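Local structure of putative acyl-[acyl-carrier-protein]--UDP-N-acetylglucosamine O-acyltransferase (Bacteroides fragilis, 4R36) at residues I70-I76 / I100-I106; I184-F190 / G201-I205; I224-I228 / V253-I259; A231-I235 / I262-I266. The protein probably transfers an acyl chain from acyl carrier protein to UDP-N-acetylglucosamine, as LpxA enzymes do at the start of lipid A synthesis. All blocks are in the same frame, centred on the assembly; numbering follows the deposited sequence.

Contact 1: I70-I76 / I100-I106; sequences IGNGNTI and IGDNNLI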
loop_
_atom_site.group_PDB
_atom_site.type_symbol
_atom_site.label_atom_id
_atom_site.label_comp_id
_atom_site.label_asym_id
_atom_site.label_seq_id
_atom_site.Cartn_x
_atom_site.Cartn_y
_atom_site.Cartn_z
ATOM N N ILE A 70 -23.163 1.580 10.835
ATOM C CA ILE A 70 -23.173 2.304 9.625
ATOM C C ILE A 70 -24.390 3.199 9.564
ATOM O O ILE A 70 -25.544 2.750 9.763
ATOM C CB ILE A 70 -23.091 1.324 8.432
ATOM C CG1 ILE A 70 -21.702 0.617 8.451
ATOM C CG2 ILE A 70 -23.350 2.017 7.109
ATOM C CD1 ILE A 70 -21.684 -0.651 7.646
ATOM N N GLY A 71 -24.144 4.459 9.234
ATOM C CA GLY A 71 -25.213 5.457 9.090
ATOM C C GLY A 71 -26.009 5.373 7.830
ATOM O O GLY A 71 -26.319 4.281 7.341
ATOM N N ASN A 72 -26.326 6.534 7.283
ATOM C CA ASN A 72 -27.160 6.584 6.050
ATOM C C ASN A 72 -26.448 7.088 4.814
ATOM O O ASN A 72 -25.573 7.949 4.899
ATOM C CB ASN A 72 -28.336 7.551 6.260
ATOM C CG ASN A 72 -29.133 7.210 7.510
ATOM O OD1 ASN A 72 -29.450 6.068 7.796
ATOM N ND2 ASN A 72 -29.432 8.219 8.260
ATOM N N GLY A 73 -26.844 6.598 3.655
ATOM C CA GLY A 73 -26.392 7.194 2.417
ATOM C C GLY A 73 -24.941 6.831 1.979
ATOM O O GLY A 73 -24.370 7.477 1.132
ATOM N N ASN A 74 -24.357 5.819 2.586
ATOM C CA ASN A 74 -22.974 5.449 2.261
ATOM C C ASN A 74 -22.901 4.524 1.066
ATOM O O ASN A 74 -23.877 3.815 0.734
ATOM C CB ASN A 74 -22.415 4.704 3.438
ATOM C CG ASN A 74 -22.389 5.547 4.691
ATOM O OD1 ASN A 74 -21.540 6.462 4.849
ATOM N ND2 ASN A 74 -23.333 5.287 5.594
ATOM N N THR A 75 -21.737 4.476 0.412
ATOM C CA THR A 75 -21.445 3.385 -0.533
ATOM C C THR A 75 -20.187 2.675 -0.115
ATOM O O THR A 75 -19.154 3.341 0.160
ATOM C CB THR A 75 -21.229 3.936 -1.966
ATOM O OG1 THR A 75 -22.304 4.817 -2.336
ATOM C CG2 THR A 75 -21.114 2.876 -2.991
ATOM N N ILE A 76 -20.283 1.364 -0.009
ATOM C CA ILE A 76 -19.182 0.514 0.474
ATOM C C ILE A 76 -18.835 -0.354 -0.696
ATOM O O ILE A 76 -19.647 -1.184 -1.186
ATOM C CB ILE A 76 -19.595 -0.220 1.771
ATOM C CG1 ILE A 76 -19.874 0.849 2.845
ATOM C CG2 ILE A 76 -18.546 -1.198 2.224
ATOM C CD1 ILE A 76 -20.438 0.235 4.082
ATOM N N ILE A 100 -19.170 4.194 10.927
ATOM C CA ILE A 100 -19.154 5.290 9.957
ATOM C C ILE A 100 -20.490 5.986 10.005
ATOM O O ILE A 100 -21.507 5.366 10.337
ATOM C CB ILE A 100 -18.808 4.828 8.500
ATOM C CG1 ILE A 100 -20.007 4.217 7.788
ATOM C CG2 ILE A 100 -17.616 3.886 8.502
ATOM C CD1 ILE A 100 -19.721 3.754 6.395
ATOM N N GLY A 101 -20.469 7.275 9.666
ATOM C CA GLY A 101 -21.665 8.154 9.654
ATOM C C GLY A 101 -22.440 8.067 8.362
ATOM O O GLY A 101 -22.837 6.973 7.945
ATOM N N ASP A 102 -22.661 9.217 7.760
ATOM C CA ASP A 102 -23.487 9.353 6.568
ATOM C C ASP A 102 -22.738 9.805 5.374
ATOM O O ASP A 102 -21.764 10.627 5.481
ATOM C CB ASP A 102 -24.595 10.406 6.791
ATOM C CG ASP A 102 -25.460 10.112 8.020
ATOM O OD1 ASP A 102 -25.664 8.963 8.398
ATOM O OD2 ASP A 102 -25.918 11.101 8.602
ATOM N N ASN A 103 -23.205 9.334 4.218
ATOM C CA ASN A 103 -22.765 9.842 2.969
ATOM C C ASN A 103 -21.252 9.650 2.732
ATOM O O ASN A 103 -20.634 10.445 2.036
ATOM C CB ASN A 103 -23.114 11.335 2.817
ATOM C CG ASN A 103 -24.569 11.632 3.122
ATOM O OD1 ASN A 103 -24.892 12.547 3.880
ATOM N ND2 ASN A 103 -25.431 10.842 2.577
ATOM N N ASN A 104 -20.678 8.542 3.184
ATOM C CA ASN A 104 -19.256 8.306 2.947
ATOM C C ASN A 104 -19.099 7.423 1.745
ATOM O O ASN A 104 -19.979 6.583 1.458
ATOM C CB ASN A 104 -18.663 7.582 4.145
ATOM C CG ASN A 104 -18.650 8.445 5.400
ATOM O OD1 ASN A 104 -17.894 9.402 5.487
ATOM N ND2 ASN A 104 -19.554 8.142 6.374
ATOM N N LEU A 105 -17.923 7.523 1.144
ATOM C CA LEU A 105 -17.507 6.672 0.075
ATOM C C LEU A 105 -16.350 5.851 0.593
ATOM O O LEU A 105 -15.285 6.400 0.832
ATOM C CB LEU A 105 -17.094 7.507 -1.129
ATOM C CG LEU A 105 -18.218 8.431 -1.680
ATOM C CD1 LEU A 105 -17.678 9.422 -2.691
ATOM C CD2 LEU A 105 -19.323 7.579 -2.275
ATOM N N ILE A 106 -16.586 4.567 0.858
ATOM C CA ILE A 106 -15.650 3.650 1.432
ATOM C C ILE A 106 -15.187 2.695 0.294
ATOM O O ILE A 106 -15.876 1.760 -0.114
ATOM C CB ILE A 106 -16.290 2.818 2.579
ATOM C CG1 ILE A 106 -16.983 3.745 3.611
ATOM C CG2 ILE A 106 -15.280 1.902 3.208
ATOM C CD1 ILE A 106 -16.107 4.728 4.305
HETATM O O HOH W 1 -28.828 10.992 7.723
HETATM O O HOH W 2 -25.633 9.855 0.301
#
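Asn74 and Asn104 occupy equivalent places on successive coils of the left-handed beta-helix, their amides side by side and 5° from coplanar. Asn74 CB lies 3.7 Å from Asn104 O. Asn74 CG is 3.6 Å from Ile100 CD1, a methyl carried there because Ile100 CG1 sits between its backbone N and carbonyl carbon (chi1 80°). At the tip Asn74 OD1 is gripped twice: Asn104 N binds it at 2.8 Å and Asn104 ND2 at 3.0 Å. Asn74 ND2 gives one of its protons to Gly101 O at 2.9 Å, that oxygen lying in the amide plane. Asparagine suits the turn because one amide both donates and accepts, satisfying backbone N-H and C=O groups of the next coil. Gly71 CA comes within 3.0 Å of Gly101 O, which suits a residue with no side chain. Asp102 OD1 takes the proton of Asn72 N at 2.8 Å, met on its anti side 28° out of the carboxylate plane, while Asn72 OD1 turns to Asp54 N. Thr75 and Ile76 run parallel to Leu105 and Ile106, the isoleucines facing inward. The ladder continues through Asn56 and Asn128 on the flanking coils, and Ile76 and Ile106 pack on strands 63-64 and 129-130.

Contact 2: I184-F190 / G201-I205; sequences IQGGCRF and GREPI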
loop_
_atom_site.group_PDB
_atom_site.type_symbol
_atom_site.label_atom_id
_atom_site.label_comp_id
_atom_site.label_asym_id
_atom_site.label_seq_id
_atom_site.Cartn_x
_atom_site.Cartn_y
_atom_site.Cartn_z
ATOM N N ILE A 184 -1.822 17.021 2.962
ATOM C CA ILE A 184 -0.598 16.252 3.232
ATOM C C ILE A 184 -0.207 15.591 1.916
ATOM O O ILE A 184 -1.005 14.834 1.307
ATOM C CB ILE A 184 -0.821 15.185 4.300
ATOM C CG1 ILE A 184 -1.417 15.838 5.550
ATOM C CG2 ILE A 184 0.486 14.486 4.584
ATOM C CD1 ILE A 184 -1.665 14.852 6.707
ATOM N N GLN A 185 1.039 15.779 1.534
ATOM C CA GLN A 185 1.495 15.296 0.251
ATOM C C GLN A 185 1.788 13.793 0.268
ATOM O O GLN A 185 2.040 13.203 1.293
ATOM C CB GLN A 185 2.742 16.084 -0.172
ATOM C CG GLN A 185 2.288 17.548 -0.497
ATOM C CD GLN A 185 3.417 18.421 -1.082
ATOM O OE1 GLN A 185 4.595 18.118 -0.938
ATOM N NE2 GLN A 185 3.031 19.495 -1.754
ATOM N N GLY A 186 1.714 13.202 -0.923
ATOM C CA GLY A 186 1.758 11.741 -1.064
ATOM C C GLY A 186 3.041 11.125 -0.636
ATOM O O GLY A 186 4.127 11.659 -0.889
ATOM N N GLY A 187 2.943 10.039 0.101
ATOM C CA GLY A 187 4.135 9.382 0.586
ATOM C C GLY A 187 4.773 9.939 1.823
ATOM O O GLY A 187 5.779 9.356 2.316
ATOM N N CYS A 188 4.229 11.043 2.361
ATOM C CA CYS A 188 4.778 11.576 3.612
ATOM C C CYS A 188 4.459 10.755 4.825
ATOM O O CYS A 188 3.451 10.015 4.862
ATOM C CB CYS A 188 4.334 13.044 3.811
ATOM S SG CYS A 188 5.006 14.094 2.483
ATOM N N ARG A 189 5.296 10.889 5.849
ATOM C CA ARG A 189 5.075 10.221 7.090
ATOM C C ARG A 189 5.329 11.184 8.210
ATOM O O ARG A 189 6.208 12.053 8.100
ATOM C CB ARG A 189 5.981 8.998 7.240
ATOM C CG ARG A 189 7.456 9.339 7.038
ATOM C CD ARG A 189 8.355 8.077 7.015
ATOM N NE ARG A 189 9.727 8.417 6.659
ATOM C CZ ARG A 189 10.689 7.566 6.389
ATOM N NH1 ARG A 189 10.470 6.260 6.429
ATOM N NH2 ARG A 189 11.910 8.027 6.159
ATOM N N PHE A 190 4.640 10.985 9.342
ATOM C CA PHE A 190 4.798 11.937 10.414
ATOM C C PHE A 190 4.431 11.341 11.748
ATOM O O PHE A 190 3.566 10.417 11.801
ATOM C CB PHE A 190 3.963 13.197 10.187
ATOM C CG PHE A 190 2.490 12.953 10.029
ATOM C CD1 PHE A 190 1.950 12.572 8.821
ATOM C CD2 PHE A 190 1.618 13.254 11.064
ATOM C CE1 PHE A 190 0.537 12.370 8.675
ATOM C CE2 PHE A 190 0.226 13.109 10.941
ATOM C CZ PHE A 190 -0.333 12.650 9.727
ATOM N N GLY A 201 4.631 18.496 3.538
ATOM C CA GLY A 201 5.308 17.715 2.509
ATOM C C GLY A 201 6.779 17.525 2.747
ATOM O O GLY A 201 7.299 17.922 3.808
ATOM N N ARG A 202 7.433 16.868 1.784
ATOM C CA ARG A 202 8.858 16.511 1.842
ATOM C C ARG A 202 9.184 15.360 2.789
ATOM O O ARG A 202 8.357 14.924 3.584
ATOM C CB ARG A 202 9.740 17.710 2.203
ATOM C CG ARG A 202 9.412 18.876 1.252
ATOM C CD ARG A 202 10.386 20.029 1.318
ATOM N NE ARG A 202 10.082 21.187 0.382
ATOM C CZ ARG A 202 10.345 21.293 -0.935
ATOM N NH1 ARG A 202 10.882 20.319 -1.668
ATOM N NH2 ARG A 202 10.103 22.425 -1.550
ATOM N N GLU A 203 10.437 14.936 2.725
ATOM C CA GLU A 203 11.005 14.038 3.708
ATOM C C GLU A 203 12.308 14.615 4.284
ATOM O O GLU A 203 13.190 14.940 3.497
ATOM C CB GLU A 203 11.383 12.723 2.989
ATOM C CG GLU A 203 12.203 11.724 3.806
ATOM C CD GLU A 203 11.544 11.257 5.088
ATOM O OE1 GLU A 203 10.310 11.238 5.164
ATOM O OE2 GLU A 203 12.282 10.890 6.050
ATOM N N PRO A 204 12.451 14.689 5.591
ATOM C CA PRO A 204 11.362 14.539 6.574
ATOM C C PRO A 204 10.237 15.560 6.332
ATOM O O PRO A 204 10.457 16.590 5.712
ATOM C CB PRO A 204 12.035 14.822 7.932
ATOM C CG PRO A 204 13.520 14.807 7.648
ATOM C CD PRO A 204 13.720 15.183 6.218
ATOM N N ILE A 205 9.044 15.252 6.826
ATOM C CA ILE A 205 7.898 16.113 6.587
ATOM C C ILE A 205 8.140 17.548 7.106
ATOM O O ILE A 205 8.862 17.718 8.100
ATOM C CB ILE A 205 6.624 15.481 7.235
ATOM C CG1 ILE A 205 5.391 16.006 6.521
ATOM C CG2 ILE A 205 6.585 15.657 8.751
ATOM C CD1 ILE A 205 4.094 15.312 6.918
HETATM O O HOH W 3 6.145 16.117 -0.687
HETATM O O HOH W 4 8.303 11.192 2.639
HETATM O O HOH W 5 7.710 12.510 4.981
HETATM O O HOH W 6 8.804 12.774 8.244
HETATM O O HOH W 7 10.870 10.913 8.306
#
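Ile205 is the chief bump of this contact, its branches filling the hollow left between Cys188 and Phe190. Ile205 CD1 pushes in to 3.9 Å from Cys188 CB, carried there by CG1 standing opposite the backbone N (chi1 -156°), while Ile205 CG2 rests 3.9 Å from Phe190 CB. Beta-branching gives the residue two prongs for this wedge, and its CB still backs onto Arg189 O. Cys188 returns a smaller bump: its SG settles 3.6 Å from Gly201 CA, where a residue without a side chain lets the sulfur and Gln185 OE1 come close. The hollow belongs to the last coil of the left-handed beta-helix, turned at Gln185-Cys188 by a type II beta turn with Gly187 at positive phi; the hairpin between strands 198-201 and 206-210 folds back against it. Arg189 reaches across, extended from CG to NE, and holds Glu203 side-on in a salt bridge. Arg189 NH2 meets Glu203 OE2 at 2.9 Å and Arg189 NE meets Glu203 OE1 at 3.2 Å; with the planes 72° apart, both nitrogens come from above the carboxylate. Arg189 NH1 bonds instead to Gly186 O of another subunit. A water joins Arg189 O to Ile205 N.

Contact 3: I224-I228 / V253-I259; sequences IIENI and VPASPEI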
loop_
_atom_site.group_PDB
_atom_site.type_symbol
_atom_site.label_atom_id
_atom_site.label_comp_id
_atom_site.label_asym_id
_atom_site.label_seq_id
_atom_site.Cartn_x
_atom_site.Cartn_y
_atom_site.Cartn_z
ATOM N N ILE A 224 -8.734 36.641 5.009
ATOM C CA ILE A 224 -8.588 35.583 6.004
ATOM C C ILE A 224 -7.415 34.672 5.608
ATOM O O ILE A 224 -6.661 34.263 6.466
ATOM C CB ILE A 224 -9.901 34.756 6.137
ATOM C CG1 ILE A 224 -10.964 35.591 6.828
ATOM C CG2 ILE A 224 -9.675 33.409 6.871
ATOM C CD1 ILE A 224 -10.655 35.868 8.260
ATOM N N ILE A 225 -7.271 34.379 4.311
ATOM C CA ILE A 225 -6.144 33.608 3.825
ATOM C C ILE A 225 -4.798 34.279 4.153
ATOM O O ILE A 225 -3.867 33.617 4.616
ATOM C CB ILE A 225 -6.260 33.288 2.316
ATOM C CG1 ILE A 225 -7.459 32.353 2.112
ATOM C CG2 ILE A 225 -4.978 32.584 1.809
ATOM C CD1 ILE A 225 -7.812 32.066 0.672
ATOM N N GLU A 226 -4.726 35.580 3.952
ATOM C CA GLU A 226 -3.530 36.319 4.272
ATOM C C GLU A 226 -3.249 36.289 5.796
ATOM O O GLU A 226 -2.077 36.182 6.197
ATOM C CB GLU A 226 -3.645 37.752 3.794
ATOM C CG GLU A 226 -2.374 38.569 4.026
ATOM C CD GLU A 226 -1.131 38.020 3.263
ATOM O OE1 GLU A 226 -1.299 37.253 2.278
ATOM O OE2 GLU A 226 0.018 38.306 3.683
ATOM N N ASN A 227 -4.290 36.357 6.629
ATOM C CA ASN A 227 -4.087 36.283 8.062
ATOM C C ASN A 227 -3.521 34.926 8.500
ATOM O O ASN A 227 -2.665 34.865 9.380
ATOM C CB ASN A 227 -5.393 36.633 8.822
ATOM C CG ASN A 227 -5.847 38.120 8.599
ATOM O OD1 ASN A 227 -5.056 38.970 8.181
ATOM N ND2 ASN A 227 -7.108 38.403 8.866
ATOM N N ILE A 228 -4.051 33.874 7.895
ATOM C CA ILE A 228 -3.597 32.530 8.191
ATOM C C ILE A 228 -2.119 32.457 7.794
ATOM O O ILE A 228 -1.265 31.918 8.533
ATOM C CB ILE A 228 -4.455 31.485 7.447
ATOM C CG1 ILE A 228 -5.852 31.441 8.064
ATOM C CG2 ILE A 228 -3.801 30.086 7.445
ATOM C CD1 ILE A 228 -6.876 30.707 7.237
ATOM N N VAL A 253 -2.122 39.369 14.727
ATOM C CA VAL A 253 -2.900 38.899 13.564
ATOM C C VAL A 253 -4.366 39.152 13.842
ATOM O O VAL A 253 -4.825 38.781 14.892
ATOM C CB VAL A 253 -2.698 37.413 13.313
ATOM C CG1 VAL A 253 -3.527 36.974 12.097
ATOM C CG2 VAL A 253 -1.211 37.127 13.117
ATOM N N PRO A 254 -5.082 39.792 12.905
ATOM C CA PRO A 254 -6.472 40.116 13.147
ATOM C C PRO A 254 -7.194 38.863 13.515
ATOM O O PRO A 254 -7.037 37.806 12.799
ATOM C CB PRO A 254 -6.949 40.669 11.814
ATOM C CG PRO A 254 -5.724 41.213 11.195
ATOM C CD PRO A 254 -4.605 40.289 11.609
ATOM N N ALA A 255 -7.895 38.925 14.651
ATOM C CA ALA A 255 -8.470 37.731 15.226
ATOM C C ALA A 255 -9.719 37.258 14.434
ATOM O O ALA A 255 -10.496 38.068 13.877
ATOM C CB ALA A 255 -8.839 37.954 16.668
ATOM N N SER A 256 -9.887 35.948 14.370
ATOM C CA SER A 256 -10.997 35.321 13.700
ATOM C C SER A 256 -11.008 33.868 14.189
ATOM O O SER A 256 -10.039 33.403 14.750
ATOM C CB SER A 256 -10.916 35.404 12.189
ATOM O OG SER A 256 -9.860 34.591 11.608
ATOM N N PRO A 257 -12.118 33.156 13.951
ATOM C CA PRO A 257 -12.200 31.778 14.407
ATOM C C PRO A 257 -11.070 30.912 13.819
ATOM O O PRO A 257 -10.552 30.074 14.556
ATOM C CB PRO A 257 -13.592 31.318 13.927
ATOM C CG PRO A 257 -14.404 32.627 13.875
ATOM C CD PRO A 257 -13.433 33.686 13.458
ATOM N N GLU A 258 -10.627 31.240 12.613
ATOM C CA GLU A 258 -9.539 30.499 11.953
ATOM C C GLU A 258 -8.245 30.665 12.740
ATOM O O GLU A 258 -7.529 29.678 12.965
ATOM C CB GLU A 258 -9.323 30.956 10.518
ATOM C CG GLU A 258 -10.496 30.764 9.573
ATOM C CD GLU A 258 -11.629 31.791 9.678
ATOM O OE1 GLU A 258 -11.551 32.825 10.360
ATOM O OE2 GLU A 258 -12.708 31.505 9.130
ATOM N N ILE A 259 -7.965 31.896 13.152
ATOM C CA ILE A 259 -6.740 32.181 13.891
ATOM C C ILE A 259 -6.791 31.592 15.286
ATOM O O ILE A 259 -5.788 31.078 15.816
ATOM C CB ILE A 259 -6.421 33.688 13.899
ATOM C CG1 ILE A 259 -6.475 34.278 12.503
ATOM C CG2 ILE A 259 -5.090 33.963 14.541
ATOM C CD1 ILE A 259 -5.669 33.592 11.389
HETATM O O HOH W 8 -8.513 36.793 10.774
#
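The CB-CG-CD edge of Pro254 sits over one face of the Asn227 amide, and the two side chains cross at about a right angle. Asn227 OD1 lies 3.7 Å from Pro254 CD, and at the other end Asn227 ND2 is 3.7 Å from Pro254 CB. That ND2 also gives a proton to a water at 2.9 Å; the water in turn donates to Pro254 O and Ser256 OG, so a polar side chain is well placed on this buried helix face. Behind the amide, Asn227 CB packs on Val253 CG1 at 3.8 Å, a compact branched residue just past the end of helix 242-252. The carboxylate of Glu258 is the other flat group. Ile224 CG2 lies over one of its faces, 3.8 Å from Glu258 CD, and these side chains too cross near a right angle. The glutamate bends at chi2 (78°), which brings Glu258 OE1 back to Ser256 OG at 2.7 Å, where it accepts on its anti lone pair. Ile228 and Ile259 finish the greasy side, CG1 of the former 4.0 Å from CD1 of the latter. Ser256 stands at the N-cap position and Pro257 opens the helix, a place where the lack of an N-H costs nothing. This is helix packing through the loop leading into the second helix, in the C-terminal helical domain of LpxA-type acyltransferases.

Contact 4: A231-I235 / I262-I266; sequences AYRII and IVDFI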
loop_
_atom_site.group_PDB
_atom_site.type_symbol
_atom_site.label_atom_id
_atom_site.label_comp_id
_atom_site.label_asym_id
_atom_site.label_seq_id
_atom_site.Cartn_x
_atom_site.Cartn_y
_atom_site.Cartn_z
ATOM N N ALA A 231 -0.059 34.261 10.346
ATOM C CA ALA A 231 0.125 33.500 11.581
ATOM C C ALA A 231 1.234 32.427 11.421
ATOM O O ALA A 231 2.089 32.267 12.294
ATOM C CB ALA A 231 -1.183 32.860 12.007
ATOM N N TYR A 232 1.236 31.726 10.291
ATOM C CA TYR A 232 2.262 30.707 10.091
ATOM C C TYR A 232 3.646 31.201 9.787
ATOM O O TYR A 232 4.624 30.523 10.113
ATOM C CB TYR A 232 1.797 29.648 9.100
ATOM C CG TYR A 232 0.814 28.694 9.733
ATOM C CD1 TYR A 232 1.212 27.820 10.710
ATOM C CD2 TYR A 232 -0.533 28.666 9.332
ATOM C CE1 TYR A 232 0.290 26.986 11.364
ATOM C CE2 TYR A 232 -1.450 27.789 9.902
ATOM C CZ TYR A 232 -1.022 26.926 10.915
ATOM O OH TYR A 232 -1.849 26.021 11.534
ATOM N N ARG A 233 3.760 32.380 9.216
ATOM C CA ARG A 233 5.078 33.086 9.171
ATOM C C ARG A 233 5.604 33.363 10.526
ATOM O O ARG A 233 6.757 33.177 10.785
ATOM C CB ARG A 233 5.050 34.403 8.368
ATOM C CG ARG A 233 4.831 34.224 6.919
ATOM C CD ARG A 233 4.741 35.543 6.104
ATOM N NE ARG A 233 4.264 35.160 4.773
ATOM C CZ ARG A 233 3.144 35.551 4.158
ATOM N NH1 ARG A 233 2.310 36.431 4.705
ATOM N NH2 ARG A 233 2.867 35.064 2.943
ATOM N N ILE A 234 4.749 33.807 11.446
ATOM C CA ILE A 234 5.147 33.993 12.800
ATOM C C ILE A 234 5.528 32.669 13.441
ATOM O O ILE A 234 6.496 32.600 14.150
ATOM C CB ILE A 234 4.047 34.686 13.640
ATOM C CG1 ILE A 234 3.920 36.147 13.200
ATOM C CG2 ILE A 234 4.364 34.612 15.139
ATOM C CD1 ILE A 234 2.601 36.788 13.611
ATOM N N ILE A 235 4.721 31.635 13.239
ATOM C CA ILE A 235 4.951 30.382 13.921
ATOM C C ILE A 235 6.208 29.655 13.425
ATOM O O ILE A 235 6.977 29.147 14.208
ATOM C CB ILE A 235 3.670 29.468 13.831
ATOM C CG1 ILE A 235 2.585 30.046 14.715
ATOM C CG2 ILE A 235 3.964 28.034 14.288
ATOM C CD1 ILE A 235 1.191 29.639 14.333
ATOM N N ILE A 262 -5.996 27.902 14.923
ATOM C CA ILE A 262 -4.546 27.664 14.796
ATOM C C ILE A 262 -3.885 27.695 16.161
ATOM O O ILE A 262 -3.134 26.784 16.577
ATOM C CB ILE A 262 -3.917 28.711 13.890
ATOM C CG1 ILE A 262 -4.375 28.553 12.473
ATOM C CG2 ILE A 262 -2.399 28.711 13.948
ATOM C CD1 ILE A 262 -4.050 29.762 11.616
ATOM N N VAL A 263 -4.181 28.756 16.912
ATOM C CA VAL A 263 -3.554 28.939 18.236
ATOM C C VAL A 263 -3.916 27.837 19.232
ATOM O O VAL A 263 -3.074 27.249 19.886
ATOM C CB VAL A 263 -3.839 30.365 18.783
ATOM C CG1 VAL A 263 -3.418 30.465 20.228
ATOM C CG2 VAL A 263 -3.150 31.393 17.902
ATOM N N ASP A 264 -5.181 27.558 19.365
ATOM C CA ASP A 264 -5.635 26.556 20.290
ATOM C C ASP A 264 -5.051 25.168 19.926
ATOM O O ASP A 264 -4.641 24.424 20.824
ATOM C CB ASP A 264 -7.158 26.442 20.195
ATOM C CG ASP A 264 -7.745 25.691 21.394
ATOM O OD1 ASP A 264 -7.841 26.272 22.488
ATOM O OD2 ASP A 264 -8.021 24.498 21.284
ATOM N N PHE A 265 -5.122 24.828 18.630
ATOM C CA PHE A 265 -4.606 23.575 18.177
ATOM C C PHE A 265 -3.127 23.379 18.591
ATOM O O PHE A 265 -2.773 22.387 19.205
ATOM C CB PHE A 265 -4.710 23.451 16.648
ATOM C CG PHE A 265 -4.297 22.083 16.134
ATOM C CD1 PHE A 265 -2.972 21.735 16.021
ATOM C CD2 PHE A 265 -5.240 21.170 15.700
ATOM C CE1 PHE A 265 -2.577 20.490 15.514
ATOM C CE2 PHE A 265 -4.867 19.928 15.191
ATOM C CZ PHE A 265 -3.539 19.591 15.071
ATOM N N ILE A 266 -2.293 24.392 18.330
ATOM C CA ILE A 266 -0.869 24.275 18.649
ATOM C C ILE A 266 -0.634 24.308 20.151
ATOM O O ILE A 266 0.143 23.502 20.696
ATOM C CB ILE A 266 -0.067 25.347 17.939
ATOM C CG1 ILE A 266 -0.250 25.147 16.402
ATOM C CG2 ILE A 266 1.388 25.364 18.375
ATOM C CD1 ILE A 266 0.192 26.311 15.562
#
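Ile262 CG2 and Ile235 CD1 meet at 3.7 Å in the core between two helices, and the same Ile235 methyl touches Ile266 CD1 at 3.7 Å, those two side chains reaching toward each other tip to tip. Long branched isoleucines suit this place because the axes of the two segments, inclined at 34°, come no closer than 12.2 Å, and short side chains could not span the gap. Tyr232 comes at Ile262 from the opposite direction. Its CE2 lies 3.7 Å from Ile262 CD1, and its OH is 3.7 Å from Ile262 CG2, so that the isoleucine lies along the outer end of the ring. With CG opposite the carbonyl carbon (chi1 -76°), the tyrosine slants off helix 222-237 into the interface. Ala231 faces the same methyl, its CB 4.2 Å from Ile262 CD1; its small methyl meets the isoleucine's tip. In the next shell, Pro196 O holds the Tyr232 hydroxyl by a hydrogen bond, and Pro195 packs against the tyrosine, giving a mostly apolar interface one fixed polar end. Tyr197 backs Ile262 from the same loop. Helix 242-252 flanks both partners: Ile234 and Val263 each pack on its Val249, while Thr242 at its start touches Ile266.

How the contacts relate
Contact 1 joins two coils midway along the left-handed beta-helix, contact 2 joins the last coil to the hairpin that follows, and contacts 3 and 4 lie in the C-terminal helical domain. Along the chain contact 1 closes before contact 2 opens, and both precede the helical pair. The centres of contacts 1 and 2 are 28 Å apart. Those of contacts 3 and 4 are 10 Å apart; their segments alternate along the chain, both contacts pair helix 222-237 with helix 257-267, and they touch where Val253 packs on Ile234. The nearest atoms of contacts 2 and 4 are about 9 Å apart. The coils thus form an elongated beta-helix, and the helical pair belongs to the domain following it; contact 2 also meets both other subunits.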